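Local coordinates for hypothetical protein (Chromobacterium violaceum, PDB 2O3I) that is of unknown function but belongs to the S-Me-THD-like (DUF917) family, combining an N-terminal and a C-terminal domain of that family, at residues 316-321 with 358-363. The protein carries 2 engineered substitutions. Sequence-based numbering, arbitrary orientation.
Sequences APDAIS and LPAAAP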
loop_
_atom_site.group_PDB
_atom_site.type_symbol
_atom_site.label_atom_id
_atom_site.label_comp_id
_atom_site.label_asym_id
_atom_site.label_seq_id
_atom_site.Cartn_x
_atom_site.Cartn_y
_atom_site.Cartn_z
ATOM N N ALA A 316 -18.542 21.895 -8.866
ATOM C CA ALA A 316 -17.306 21.588 -9.570
ATOM C C ALA A 316 -17.776 20.952 -10.874
ATOM O O ALA A 316 -18.875 20.403 -10.928
ATOM C CB ALA A 316 -16.472 20.598 -8.766
ATOM N N PRO A 317 -16.947 20.975 -11.927
ATOM C CA PRO A 317 -15.592 21.524 -12.060
ATOM C C PRO A 317 -15.396 23.015 -11.808
ATOM O O PRO A 317 -14.270 23.462 -11.629
ATOM C CB PRO A 317 -15.202 21.123 -13.480
ATOM C CG PRO A 317 -16.511 21.186 -14.209
ATOM C CD PRO A 317 -17.435 20.484 -13.231
ATOM N N ASP A 318 -16.471 23.792 -11.801
ATOM C CA ASP A 318 -16.319 25.219 -11.545
ATOM C C ASP A 318 -15.652 25.424 -10.190
ATOM O O ASP A 318 -15.999 24.763 -9.207
ATOM C CB ASP A 318 -17.671 25.946 -11.551
ATOM C CG ASP A 318 -18.295 26.023 -12.932
ATOM O OD1 ASP A 318 -17.564 25.891 -13.938
ATOM O OD2 ASP A 318 -19.522 26.238 -13.009
ATOM N N ALA A 319 -14.691 26.338 -10.144
ATOM C CA ALA A 319 -13.994 26.627 -8.903
ATOM C C ALA A 319 -14.869 27.503 -8.011
ATOM O O ALA A 319 -15.669 28.305 -8.494
ATOM C CB ALA A 319 -12.676 27.332 -9.189
ATOM N N ILE A 320 -14.701 27.335 -6.706
ATOM C CA ILE A 320 -15.440 28.093 -5.710
ATOM C C ILE A 320 -14.360 28.651 -4.813
ATOM O O ILE A 320 -13.586 27.892 -4.226
ATOM C CB ILE A 320 -16.388 27.165 -4.922
ATOM C CG1 ILE A 320 -17.501 26.683 -5.856
ATOM C CG2 ILE A 320 -16.966 27.889 -3.716
ATOM C CD1 ILE A 320 -18.280 25.481 -5.341
ATOM N N SER A 321 -14.285 29.976 -4.729
ATOM C CA SER A 321 -13.249 30.612 -3.923
ATOM C C SER A 321 -13.745 31.781 -3.093
ATOM O O SER A 321 -14.641 32.517 -3.501
ATOM C CB SER A 321 -12.102 31.096 -4.819
ATOM O OG SER A 321 -11.479 30.011 -5.466
ATOM N N LEU A 358 -15.603 30.347 -10.449
ATOM C CA LEU A 358 -14.833 30.552 -11.659
ATOM C C LEU A 358 -15.217 29.441 -12.628
ATOM O O LEU A 358 -15.237 28.255 -12.272
ATOM C CB LEU A 358 -13.331 30.495 -11.363
ATOM C CG LEU A 358 -12.760 31.467 -10.322
ATOM C CD1 LEU A 358 -11.273 31.160 -10.100
ATOM C CD2 LEU A 358 -12.963 32.911 -10.779
ATOM N N PRO A 359 -15.558 29.806 -13.865
ATOM C CA PRO A 359 -15.926 28.760 -14.818
ATOM C C PRO A 359 -14.766 27.792 -15.045
ATOM O O PRO A 359 -13.617 28.206 -15.221
ATOM C CB PRO A 359 -16.316 29.551 -16.069
ATOM C CG PRO A 359 -15.580 30.865 -15.904
ATOM C CD PRO A 359 -15.740 31.146 -14.443
ATOM N N ALA A 360 -15.065 26.500 -15.010
ATOM C CA ALA A 360 -14.030 25.499 -15.206
ATOM C C ALA A 360 -13.388 25.668 -16.575
ATOM O O ALA A 360 -14.035 26.129 -17.511
ATOM C CB ALA A 360 -14.621 24.110 -15.075
ATOM N N ALA A 361 -12.111 25.317 -16.691
ATOM C CA ALA A 361 -11.436 25.425 -17.978
ATOM C C ALA A 361 -12.073 24.366 -18.854
ATOM O O ALA A 361 -12.500 23.312 -18.363
ATOM C CB ALA A 361 -9.941 25.172 -17.838
ATOM N N ALA A 362 -12.131 24.659 -20.148
ATOM C CA ALA A 362 -12.732 23.782 -21.145
ATOM C C ALA A 362 -12.436 22.282 -21.031
ATOM O O ALA A 362 -13.354 21.463 -21.073
ATOM C CB ALA A 362 -12.356 24.279 -22.539
ATOM N N PRO A 363 -11.158 21.898 -20.880
ATOM C CA PRO A 363 -10.847 20.462 -20.778
ATOM C C PRO A 363 -11.551 19.713 -19.640
ATOM O O PRO A 363 -11.648 18.481 -19.666
ATOM C CB PRO A 363 -9.326 20.444 -20.621
ATOM C CG PRO A 363 -8.894 21.712 -21.328
ATOM C CD PRO A 363 -9.927 22.710 -20.856
#
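Ala319 and Leu358 form an antiparallel hydrogen-bonded pair, in which Leu358 N donates to Ala319 O at 2.8 Å and Ala319 N to Leu358 O at 2.9 Å. The second of these is the more bent, 140° at the hydrogen. This is where strand 352-358 runs out beside strand 319-324; the pairing continues the other way through Ser321 and Ile356. Past Leu358 the next amide that faces across is that of Ala360, and a side chain rather than the main chain receives it; Pro317 O bonds Arg136 instead. Asp318 reaches across and accepts the amide of Ala360, N to OD1 2.8 Å, on the anti side of the carboxylate and 22° out of its plane. Its CG lies beside its own backbone N (chi1 -70°), a setting that sends OD1 past the Leu358 carbonyl to the Ala360 amide. The same oxygen also bonds Tyr386 OH, while OD2 takes the amide of Val389, so both carboxylate oxygens are held. On one face of the sheet Ala319 CB meets Leu358 CB at 3.9 Å, with Leu358 CD1 also near Ala319 CB, at 4.2 Å. Beyond the bridge, Ala360 CB presses against Pro317 CB at a tight 3.4 Å, with Pro317 CG close behind. Pro317 follows a cis peptide bond and also packs on Leu370 and Phe373 of helix 367-379. The chemistry amounts to a strand end continued by a side chain: one buried carboxylate binds the departing chain at Ala360 and the C-terminal residues Tyr386 and Val389, and the two amides and a tyrosine hydroxyl gathered on it would probably favour its ionised form.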